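Local coordinates for beta-n-acetylhexosaminidase (Streptococcus pneumoniae, PDB 4AZH), which probably cleaves terminal beta-linked N-acetylglucosamine residues from glycans, as one of the two family 20 exo-beta-D-N-acetylglucosaminidase modules of pneumococcal StrH, at residues 18-23 with 330-335; 178-183 with 225-230; 247-252 with 274-279. One frame throughout, in Å; residues are numbered along the deposited sequence.

Contact 1: residues 18-23 with 330-335; sequences AGRKYF and WADRPS. With LOG (N-acetylglucosaminono-1,5-lactone (Z)-oxime), chain E.
Arg20 places CG beside its backbone N and opposite the carbonyl carbon (chi1 -66°) and then runs extended to NE, which carries the guanidinium past Ala331 to the carboxylate of Asp332. On the way Arg20 CD passes 3.3 Å from Ala331 O. The charged groups do not meet in plane: Asp332 OD1 sits over one face of the guanidinium, toward its rim, and the 3.5 Å between Arg20 NH1 and Asp332 OD1 is a salt bridge of charges alone, with no N-H aimed at the oxygen. Both groups instead meet through the bound N-acetylglucosaminono-1,5-lactone (Z)-oxime. Arg20 NH2 donates to ligand O3 at 2.7 Å and 145°, while NH1 adds weak, bent bonds to O3 and O4. Ligand O4 in turn donates to Asp332 OD1 at 2.6 Å, and O6 reaches Asp332 OD2 at the same 2.6 Å.

The two loops follow neighbouring parallel strands of the TIM barrel, 11-17 and 322-330, at the strand C-terminal ends where this fold places its active site. One face of the Trp330 indole backs the sugar, ligand C5 lying 3.7 Å above the ring plane and toward its rim. Arg20 has further salt bridges to Asp17 through NH1 and to Asp50 through NE, so the guanidinium is probably fixed in position by its acidic neighbours.

Away from the ligand, Lys21 turns CG to the far side from its own N (chi1 -179°), and its chain follows Pro334 before bending at the end so that Lys21 NZ donates to Pro334 O at 2.8 Å. The same amine also bonds to Ala336 O. Lys21 CB packs against the methyl group of Ala331, while Pro334 CB rests 3.4 Å from Arg20 O.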
loop_
_atom_site.group_PDB
_atom_site.type_symbol
_atom_site.label_atom_id
_atom_site.label_comp_id
_atom_site.label_asym_id
_atom_site.label_seq_id
_atom_site.Cartn_x
_atom_site.Cartn_y
_atom_site.Cartn_z
ATOM N N ALA A 18 3.554 3.386 -7.220
ATOM C CA ALA A 18 3.457 3.109 -8.664
ATOM C C ALA A 18 2.399 3.996 -9.252
ATOM O O ALA A 18 1.800 3.669 -10.254
ATOM C CB ALA A 18 3.126 1.636 -8.925
ATOM N N GLY A 19 2.141 5.106 -8.579
ATOM C CA GLY A 19 1.196 6.098 -9.032
ATOM C C GLY A 19 1.952 7.215 -9.722
ATOM O O GLY A 19 1.600 7.622 -10.830
ATOM N N ARG A 20 2.979 7.738 -9.072
ATOM C CA ARG A 20 3.738 8.801 -9.700
ATOM C C ARG A 20 4.560 8.228 -10.866
ATOM O O ARG A 20 4.714 8.886 -11.907
ATOM C CB ARG A 20 4.640 9.536 -8.694
ATOM C CG ARG A 20 3.921 10.325 -7.602
ATOM C CD ARG A 20 4.924 11.098 -6.738
ATOM N NE ARG A 20 4.327 12.040 -5.768
ATOM C CZ ARG A 20 4.163 11.779 -4.475
ATOM N NH1 ARG A 20 4.481 10.570 -3.982
ATOM N NH2 ARG A 20 3.654 12.707 -3.673
ATOM N N LYS A 21 5.030 6.988 -10.703
ATOM C CA LYS A 21 6.029 6.385 -11.575
ATOM C C LYS A 21 5.562 4.996 -12.017
ATOM O O LYS A 21 4.917 4.289 -11.239
ATOM C CB LYS A 21 7.375 6.301 -10.817
ATOM C CG LYS A 21 8.515 5.713 -11.630
ATOM C CD LYS A 21 9.857 5.805 -10.931
ATOM C CE LYS A 21 10.929 5.138 -11.798
ATOM N NZ LYS A 21 11.402 6.049 -12.866
ATOM N N TYR A 22 5.891 4.603 -13.258
ATOM C CA TYR A 22 5.475 3.314 -13.796
ATOM C C TYR A 22 6.425 2.181 -13.362
ATOM O O TYR A 22 7.666 2.354 -13.313
ATOM C CB TYR A 22 5.328 3.404 -15.327
ATOM C CG TYR A 22 4.944 2.095 -15.991
ATOM C CD1 TYR A 22 5.917 1.178 -16.381
ATOM C CD2 TYR A 22 3.617 1.762 -16.192
ATOM C CE1 TYR A 22 5.571 -0.042 -16.950
ATOM C CE2 TYR A 22 3.251 0.561 -16.773
ATOM C CZ TYR A 22 4.233 -0.346 -17.159
ATOM O OH TYR A 22 3.874 -1.566 -17.730
ATOM N N PHE A 23 5.853 1.036 -13.019
ATOM C CA PHE A 23 6.611 -0.185 -12.726
ATOM C C PHE A 23 6.029 -1.291 -13.584
ATOM O O PHE A 23 4.805 -1.392 -13.691
ATOM C CB PHE A 23 6.484 -0.614 -11.257
ATOM C CG PHE A 23 7.228 0.264 -10.296
ATOM C CD1 PHE A 23 6.748 1.527 -9.963
ATOM C CD2 PHE A 23 8.400 -0.171 -9.717
ATOM C CE1 PHE A 23 7.443 2.341 -9.073
ATOM C CE2 PHE A 23 9.094 0.635 -8.821
ATOM C CZ PHE A 23 8.609 1.893 -8.494
ATOM N N TRP A 330 8.827 6.071 -2.217
ATOM C CA TRP A 330 8.073 7.090 -2.905
ATOM C C TRP A 330 8.829 7.557 -4.109
ATOM O O TRP A 330 10.049 7.435 -4.160
ATOM C CB TRP A 330 7.838 8.257 -1.985
ATOM C CG TRP A 330 7.039 7.904 -0.762
ATOM C CD1 TRP A 330 7.516 7.688 0.537
ATOM C CD2 TRP A 330 5.576 7.743 -0.666
ATOM N NE1 TRP A 330 6.477 7.412 1.392
ATOM C CE2 TRP A 330 5.291 7.421 0.732
ATOM C CE3 TRP A 330 4.528 7.803 -1.568
ATOM C CZ2 TRP A 330 4.008 7.183 1.178
ATOM C CZ3 TRP A 330 3.237 7.572 -1.106
ATOM C CH2 TRP A 330 2.983 7.260 0.241
ATOM N N ALA A 331 8.112 8.144 -5.061
ATOM C CA ALA A 331 8.710 8.575 -6.322
ATOM C C ALA A 331 8.407 10.041 -6.651
ATOM O O ALA A 331 7.944 10.365 -7.748
ATOM C CB ALA A 331 8.257 7.646 -7.436
ATOM N N ASP A 332 8.685 10.919 -5.682
ATOM C CA ASP A 332 8.303 12.366 -5.752
ATOM C C ASP A 332 8.836 13.022 -7.022
ATOM O O ASP A 332 8.196 13.911 -7.594
ATOM C CB ASP A 332 8.805 13.134 -4.534
ATOM C CG ASP A 332 8.153 12.662 -3.237
ATOM O OD1 ASP A 332 7.793 11.468 -3.142
ATOM O OD2 ASP A 332 7.991 13.503 -2.314
ATOM N N ARG A 333 10.010 12.560 -7.441
ATOM C CA ARG A 333 10.598 12.943 -8.708
ATOM C C ARG A 333 10.576 11.666 -9.519
ATOM O O ARG A 333 11.527 10.893 -9.444
ATOM C CB ARG A 333 12.048 13.392 -8.476
ATOM C CG ARG A 333 12.189 14.675 -7.664
ATOM C CD ARG A 333 13.639 14.971 -7.298
ATOM N NE ARG A 333 13.933 14.655 -5.904
ATOM C CZ ARG A 333 14.540 13.551 -5.479
ATOM N NH1 ARG A 333 14.950 12.612 -6.323
ATOM N NH2 ARG A 333 14.750 13.395 -4.187
ATOM N N PRO A 334 9.496 11.428 -10.299
ATOM C CA PRO A 334 9.300 10.085 -10.881
ATOM C C PRO A 334 10.258 9.769 -12.015
ATOM O O PRO A 334 10.306 8.623 -12.462
ATOM C CB PRO A 334 7.867 10.130 -11.386
ATOM C CG PRO A 334 7.716 11.544 -11.819
ATOM C CD PRO A 334 8.456 12.360 -10.784
ATOM N N SER A 335 11.038 10.752 -12.451
ATOM C CA SER A 335 12.046 10.481 -13.471
ATOM C C SER A 335 13.358 9.999 -12.854
ATOM O O SER A 335 14.281 9.609 -13.569
ATOM C CB SER A 335 12.256 11.695 -14.349
ATOM O OG SER A 335 13.040 12.636 -13.682
HETATM C C2 LOG E . 3.342 12.142 0.836
HETATM C C3 LOG E . 3.831 11.231 -0.288
HETATM C C4 LOG E . 5.266 11.597 -0.598
HETATM C C5 LOG E . 6.092 11.314 0.650
HETATM C C6 LOG E . 7.593 11.460 0.322
HETATM C C7 LOG E . 2.453 10.497 2.472
HETATM C C8 LOG E . 1.216 9.809 3.044
HETATM N N2 LOG E . 2.222 11.477 1.545
HETATM O O1 LOG E . 4.867 13.470 3.701
HETATM O O3 LOG E . 2.961 11.320 -1.496
HETATM O O4 LOG E . 5.759 10.774 -1.623
HETATM O O5 LOG E . 5.719 12.203 1.651
HETATM O O6 LOG E . 7.945 12.811 0.146
HETATM C C1 LOG E . 4.365 12.473 1.783
HETATM O O7 LOG E . 3.570 10.192 2.893
HETATM N N1 LOG E . 3.930 13.146 2.799
#

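Contact 2: residues 178-183 with 225-230. With LOG (N-acetylglucosaminono-1,5-lactone (Z)-oxime), chain E.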
loop_
_atom_site.group_PDB
_atom_site.type_symbol
_atom_site.label_atom_id
_atom_site.label_comp_id
_atom_site.label_asym_id
_atom_site.label_seq_id
_atom_site.Cartn_x
_atom_site.Cartn_y
_atom_site.Cartn_z
ATOM N N PHE A 178 -8.385 -1.837 1.044
ATOM C CA PHE A 178 -8.331 -0.811 -0.005
ATOM C C PHE A 178 -7.974 0.534 0.644
ATOM O O PHE A 178 -8.681 1.004 1.546
ATOM C CB PHE A 178 -9.682 -0.710 -0.746
ATOM C CG PHE A 178 -9.685 0.239 -1.926
ATOM C CD1 PHE A 178 -9.843 1.609 -1.740
ATOM C CD2 PHE A 178 -9.557 -0.246 -3.205
ATOM C CE1 PHE A 178 -9.862 2.481 -2.814
ATOM C CE2 PHE A 178 -9.579 0.618 -4.311
ATOM C CZ PHE A 178 -9.704 1.991 -4.115
ATOM N N ASN A 179 -6.869 1.127 0.204
ATOM C CA ASN A 179 -6.426 2.449 0.680
ATOM C C ASN A 179 -6.917 3.586 -0.232
ATOM O O ASN A 179 -6.480 3.717 -1.384
ATOM C CB ASN A 179 -4.889 2.463 0.773
ATOM C CG ASN A 179 -4.341 3.732 1.398
ATOM O OD1 ASN A 179 -5.102 4.624 1.829
ATOM N ND2 ASN A 179 -3.006 3.807 1.508
ATOM N N PHE A 180 -7.822 4.417 0.289
ATOM C CA PHE A 180 -8.331 5.558 -0.480
ATOM C C PHE A 180 -7.585 6.881 -0.233
ATOM O O PHE A 180 -7.815 7.900 -0.904
ATOM C CB PHE A 180 -9.844 5.678 -0.353
ATOM C CG PHE A 180 -10.340 5.846 1.044
ATOM C CD1 PHE A 180 -10.417 7.107 1.623
ATOM C CD2 PHE A 180 -10.807 4.763 1.766
ATOM C CE1 PHE A 180 -10.906 7.294 2.928
ATOM C CE2 PHE A 180 -11.319 4.943 3.063
ATOM C CZ PHE A 180 -11.364 6.204 3.640
ATOM N N GLY A 181 -6.664 6.842 0.721
ATOM C CA GLY A 181 -5.616 7.850 0.868
ATOM C C GLY A 181 -6.037 9.050 1.690
ATOM O O GLY A 181 -6.057 8.987 2.921
ATOM N N THR A 182 -6.400 10.116 0.962
ATOM C CA THR A 182 -6.865 11.391 1.484
ATOM C C THR A 182 -5.797 12.290 2.095
ATOM O O THR A 182 -6.150 13.266 2.780
ATOM C CB THR A 182 -8.087 11.296 2.441
ATOM O OG1 THR A 182 -7.649 10.856 3.737
ATOM C CG2 THR A 182 -9.175 10.358 1.885
ATOM N N ASP A 183 -4.515 11.985 1.865
ATOM C CA ASP A 183 -3.448 12.903 2.270
ATOM C C ASP A 183 -3.347 14.198 1.405
ATOM O O ASP A 183 -3.688 14.208 0.227
ATOM C CB ASP A 183 -2.087 12.175 2.328
ATOM C CG ASP A 183 -1.643 11.597 0.980
ATOM O OD1 ASP A 183 -2.465 10.979 0.256
ATOM O OD2 ASP A 183 -0.439 11.752 0.637
ATOM N N PRO A 225 -11.454 -0.563 4.784
ATOM C CA PRO A 225 -10.942 0.724 4.297
ATOM C C PRO A 225 -9.673 1.153 5.037
ATOM O O PRO A 225 -9.521 0.902 6.232
ATOM C CB PRO A 225 -12.106 1.693 4.558
ATOM C CG PRO A 225 -12.858 1.073 5.689
ATOM C CD PRO A 225 -12.632 -0.410 5.652
ATOM N N MET A 226 -8.732 1.710 4.282
ATOM C CA MET A 226 -7.503 2.268 4.819
ATOM C C MET A 226 -7.435 3.712 4.322
ATOM O O MET A 226 -7.979 4.022 3.250
ATOM C CB MET A 226 -6.319 1.456 4.332
ATOM C CG MET A 226 -4.927 1.886 4.800
ATOM S SD MET A 226 -3.745 0.691 4.111
ATOM C CE MET A 226 -2.149 1.476 4.275
ATOM N N ALA A 227 -6.775 4.575 5.102
ATOM C CA ALA A 227 -6.497 5.954 4.674
ATOM C C ALA A 227 -5.324 6.476 5.478
ATOM O O ALA A 227 -4.982 5.893 6.537
ATOM C CB ALA A 227 -7.712 6.859 4.875
ATOM N N PHE A 228 -4.688 7.552 5.005
ATOM C CA PHE A 228 -3.617 8.111 5.796
ATOM C C PHE A 228 -4.209 8.973 6.883
ATOM O O PHE A 228 -5.401 9.332 6.841
ATOM C CB PHE A 228 -2.641 8.918 4.982
ATOM C CG PHE A 228 -1.973 8.147 3.887
ATOM C CD1 PHE A 228 -1.044 7.148 4.172
ATOM C CD2 PHE A 228 -2.242 8.443 2.560
ATOM C CE1 PHE A 228 -0.393 6.452 3.139
ATOM C CE2 PHE A 228 -1.592 7.750 1.527
ATOM C CZ PHE A 228 -0.690 6.742 1.819
ATOM N N ASN A 229 -3.363 9.286 7.866
ATOM C CA ASN A 229 -3.809 9.963 9.068
ATOM C C ASN A 229 -4.170 11.431 8.868
ATOM O O ASN A 229 -5.017 11.954 9.594
ATOM C CB ASN A 229 -2.749 9.812 10.186
ATOM C CG ASN A 229 -1.450 10.495 9.849
ATOM O OD1 ASN A 229 -0.576 9.943 9.138
ATOM N ND2 ASN A 229 -1.300 11.705 10.355
ATOM N N ASP A 230 -3.529 12.084 7.894
ATOM C CA ASP A 230 -3.531 13.555 7.811
ATOM C C ASP A 230 -4.904 14.188 8.067
ATOM O O ASP A 230 -5.047 15.038 8.939
ATOM C CB ASP A 230 -3.003 14.051 6.471
ATOM C CG ASP A 230 -1.770 13.332 6.012
ATOM O OD1 ASP A 230 -1.659 12.092 6.144
ATOM O OD2 ASP A 230 -0.882 14.011 5.470
HETATM C C2 LOG E . 3.342 12.142 0.836
HETATM C C3 LOG E . 3.831 11.231 -0.288
HETATM C C4 LOG E . 5.266 11.597 -0.598
HETATM C C5 LOG E . 6.092 11.314 0.650
HETATM C C6 LOG E . 7.593 11.460 0.322
HETATM C C7 LOG E . 2.453 10.497 2.472
HETATM C C8 LOG E . 1.216 9.809 3.044
HETATM N N2 LOG E . 2.222 11.477 1.545
HETATM O O1 LOG E . 4.867 13.470 3.701
HETATM O O3 LOG E . 2.961 11.320 -1.496
HETATM O O4 LOG E . 5.759 10.774 -1.623
HETATM O O5 LOG E . 5.719 12.203 1.651
HETATM O O6 LOG E . 7.945 12.811 0.146
HETATM C C1 LOG E . 4.365 12.473 1.783
HETATM O O7 LOG E . 3.570 10.192 2.893
HETATM N N1 LOG E . 3.930 13.146 2.799
HETATM O O HOH W 1 -5.659 11.769 5.465
#
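Strands 178-181 and 225-228 run parallel with a 34° twist, pairing Phe178 with Pro225 and Asn179 with Met226 through bonds from Met226 N to Phe178 O and from Phe180 N to Met226 O. Beyond them Gly181, at positive phi, turns its carbonyl to accept from Phe228 N at 2.9 Å and from Thr182 OG1. A water donates to both Thr182 OG1 and Phe228 O, linking the two chains where they leave the sheet. Phe180 lays one ring face over Ala227 CB in a CH-pi contact (4.1 Å from Ala227 CB to the ring centroid) and takes Pro225 CB at its edge. On the other side of the sheet the extended Met226 chain runs against Asn179. Asn179 ND2 is hydrogen-bonded to His44, while Asn179 OD1 receives a weak bond from Gly181 N.

Phe228 CG lies beside its own backbone N, opposite the carbonyl carbon, which sets the ring next to the Asp183 carboxylate, their planes 66° apart. Asp183 OD1 accepts from Asn117, and Asp183 OD2 accepts from ligand N2 at 2.8 Å (161°). The acetamido methyl C8 lies 3.5 Å above the plane of the Phe228 ring, over its centre. Family 20 enzymes use the substrate's own acetamido group as nucleophile, and this grip on its N-H and methyl is consistent with Asp183 and Phe228 orienting it.

Contact 3: residues 247-252 with 274-279. With LOG (N-acetylglucosaminono-1,5-lactone (Z)-oxime), chain E.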
loop_
_atom_site.group_PDB
_atom_site.type_symbol
_atom_site.label_atom_id
_atom_site.label_comp_id
_atom_site.label_asym_id
_atom_site.label_seq_id
_atom_site.Cartn_x
_atom_site.Cartn_y
_atom_site.Cartn_z
ATOM N N LEU A 247 -8.747 1.822 8.815
ATOM C CA LEU A 247 -7.398 1.496 9.234
ATOM C C LEU A 247 -6.559 2.703 8.903
ATOM O O LEU A 247 -6.394 3.049 7.750
ATOM C CB LEU A 247 -6.847 0.253 8.508
ATOM C CG LEU A 247 -5.405 -0.147 8.827
ATOM C CD1 LEU A 247 -5.225 -0.516 10.290
ATOM C CD2 LEU A 247 -4.994 -1.327 7.981
ATOM N N ILE A 248 -6.025 3.342 9.931
ATOM C CA ILE A 248 -5.239 4.563 9.742
ATOM C C ILE A 248 -3.771 4.278 9.482
ATOM O O ILE A 248 -3.081 3.816 10.366
ATOM C CB ILE A 248 -5.346 5.456 10.979
ATOM C CG1 ILE A 248 -6.802 5.891 11.185
ATOM C CG2 ILE A 248 -4.474 6.677 10.819
ATOM C CD1 ILE A 248 -7.308 6.834 10.099
ATOM N N SER A 249 -3.306 4.535 8.265
ATOM C CA SER A 249 -1.857 4.471 7.948
ATOM C C SER A 249 -1.189 5.769 8.447
ATOM O O SER A 249 -1.338 6.834 7.828
ATOM C CB SER A 249 -1.630 4.246 6.443
ATOM O OG SER A 249 -0.267 4.459 6.048
ATOM N N TYR A 250 -0.470 5.668 9.576
ATOM C CA TYR A 250 0.067 6.830 10.322
ATOM C C TYR A 250 1.552 7.013 10.038
ATOM O O TYR A 250 2.377 6.125 10.331
ATOM C CB TYR A 250 -0.156 6.699 11.852
ATOM C CG TYR A 250 -0.102 8.052 12.569
ATOM C CD1 TYR A 250 1.124 8.707 12.796
ATOM C CD2 TYR A 250 -1.277 8.690 13.004
ATOM C CE1 TYR A 250 1.178 9.963 13.401
ATOM C CE2 TYR A 250 -1.233 9.941 13.627
ATOM C CZ TYR A 250 -0.000 10.568 13.825
ATOM O OH TYR A 250 0.048 11.788 14.435
ATOM N N TRP A 251 1.892 8.176 9.489
ATOM C CA TRP A 251 3.266 8.411 9.067
ATOM C C TRP A 251 3.997 9.564 9.754
ATOM O O TRP A 251 5.244 9.600 9.729
ATOM C CB TRP A 251 3.335 8.522 7.545
ATOM C CG TRP A 251 2.738 9.807 7.078
ATOM C CD1 TRP A 251 1.405 10.074 6.805
ATOM C CD2 TRP A 251 3.446 11.075 6.879
ATOM N NE1 TRP A 251 1.240 11.394 6.457
ATOM C CE2 TRP A 251 2.434 12.048 6.477
ATOM C CE3 TRP A 251 4.781 11.485 6.993
ATOM C CZ2 TRP A 251 2.755 13.375 6.199
ATOM C CZ3 TRP A 251 5.089 12.826 6.704
ATOM C CH2 TRP A 251 4.094 13.746 6.313
ATOM N N SER A 252 3.242 10.490 10.371
ATOM C CA SER A 252 3.780 11.721 10.993
ATOM C C SER A 252 2.678 12.540 11.625
ATOM O O SER A 252 1.513 12.484 11.188
ATOM C CB SER A 252 4.491 12.621 9.958
ATOM O OG SER A 252 4.704 13.951 10.429
ATOM N N LEU A 274 -1.848 1.180 10.990
ATOM C CA LEU A 274 -0.759 0.522 10.286
ATOM C C LEU A 274 0.378 1.520 10.421
ATOM O O LEU A 274 0.315 2.611 9.840
ATOM C CB LEU A 274 -1.108 0.257 8.818
ATOM C CG LEU A 274 0.065 -0.287 7.984
ATOM C CD1 LEU A 274 0.479 -1.657 8.501
ATOM C CD2 LEU A 274 -0.429 -0.398 6.558
ATOM N N ASN A 275 1.380 1.182 11.225
ATOM C CA ASN A 275 2.496 2.085 11.489
ATOM C C ASN A 275 3.361 2.344 10.230
ATOM O O ASN A 275 4.218 1.519 9.846
ATOM C CB ASN A 275 3.345 1.502 12.621
ATOM C CG ASN A 275 4.526 2.390 13.003
ATOM O OD1 ASN A 275 4.596 3.582 12.640
ATOM N ND2 ASN A 275 5.452 1.818 13.773
ATOM N N THR A 276 3.135 3.491 9.606
ATOM C CA THR A 276 3.786 3.878 8.339
ATOM C C THR A 276 4.748 5.057 8.589
ATOM O O THR A 276 4.699 6.088 7.908
ATOM C CB THR A 276 2.704 4.276 7.323
ATOM O OG1 THR A 276 1.639 3.316 7.395
ATOM C CG2 THR A 276 3.268 4.331 5.849
ATOM N N ASN A 277 5.583 4.882 9.613
ATOM C CA ASN A 277 6.486 5.898 10.102
ATOM C C ASN A 277 7.310 6.580 9.007
ATOM O O ASN A 277 8.044 5.907 8.283
ATOM C CB ASN A 277 7.457 5.298 11.132
ATOM C CG ASN A 277 8.020 6.347 12.051
ATOM O OD1 ASN A 277 8.613 7.321 11.595
ATOM N ND2 ASN A 277 7.766 6.205 13.345
ATOM N N GLY A 278 7.166 7.905 8.927
ATOM C CA GLY A 278 7.969 8.758 8.084
ATOM C C GLY A 278 9.471 8.462 8.140
ATOM O O GLY A 278 10.160 8.689 7.164
ATOM N N ASP A 279 9.971 7.945 9.269
ATOM C CA ASP A 279 11.411 7.658 9.411
ATOM C C ASP A 279 11.922 6.672 8.360
ATOM O O ASP A 279 13.080 6.712 7.993
ATOM C CB ASP A 279 11.736 7.091 10.798
ATOM C CG ASP A 279 11.573 8.095 11.921
ATOM O OD1 ASP A 279 11.388 9.316 11.686
ATOM O OD2 ASP A 279 11.629 7.614 13.066
HETATM C C2 LOG E . 3.342 12.142 0.836
HETATM C C3 LOG E . 3.831 11.231 -0.288
HETATM C C4 LOG E . 5.266 11.597 -0.598
HETATM C C5 LOG E . 6.092 11.314 0.650
HETATM C C6 LOG E . 7.593 11.460 0.322
HETATM C C7 LOG E . 2.453 10.497 2.472
HETATM C C8 LOG E . 1.216 9.809 3.044
HETATM N N2 LOG E . 2.222 11.477 1.545
HETATM O O1 LOG E . 4.867 13.470 3.701
HETATM O O3 LOG E . 2.961 11.320 -1.496
HETATM O O4 LOG E . 5.759 10.774 -1.623
HETATM O O5 LOG E . 5.719 12.203 1.651
HETATM O O6 LOG E . 7.945 12.811 0.146
HETATM C C1 LOG E . 4.365 12.473 1.783
HETATM O O7 LOG E . 3.570 10.192 2.893
HETATM N N1 LOG E . 3.930 13.146 2.799
HETATM O O HOH W 2 3.978 6.326 12.395
#
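Ser249 OG donates to Thr276 OG1 at 2.6 Å, and Thr276 OG1 passes the chain on by donating to Leu274 O at 2.9 Å. The serine hydroxyl gets there by lying anti to its own backbone N (chi1 168°). Leu274 O also accepts from Tyr250 N, and its two donors arrive from opposite faces of the carbonyl plane. Together with the bond from Leu274 N to Ile248 O, that from Tyr250 N belongs to the parallel pairing of strands 247-250 and 272-275, two neighbouring strands of the TIM barrel.

At the Tyr250-Asn275 bridge, Tyr250 O accepts from Thr276 N at 2.8 Å and from a water that also donates to Asn275 OD1. Trp251 O is met by Gly278 N at 2.7 Å. Next to it Asn277 OD1 closes an Asx turn by accepting from Asp279 N at 2.8 Å.

The N-H groups of Trp251 are taken up by residues just after strand 224-228: its backbone N bonds to Asn229 OD1 and its indole NE1 to Asp230 OD1. One face of its ring carries Ser252 CB near the rim; ligand O7 lies 4.1 Å above the centre of the other, and the oxime oxygen O1 lies over that face too. With indole NE1 and the Trp251 backbone N and O all bonded, the indole is probably held at a set tilt as a wall beside the acetamido and oxime groups.

The three contacts lie round the ligand pocket at the C-terminal ends of the strands of one parallel barrel. Contact 1 joins the loops after strands 11-17 and 322-330, the first and last barrel strands, which pair to close the barrel; contacts 2 and 3 follow in series between its two segments. Strands 224-228 and 247-250 are neighbours in the sheet, so contacts 2 and 3, with centres about 10 Å apart, adjoin. The centre of contact 1 is about 18 Å from that of contact 2 and about 20 Å from that of contact 3, yet Trp330 packs against Phe228. Contact 1 grips the hydroxyls, contact 2 holds the acetamido group and contact 3 walls the acetamido and oxime side.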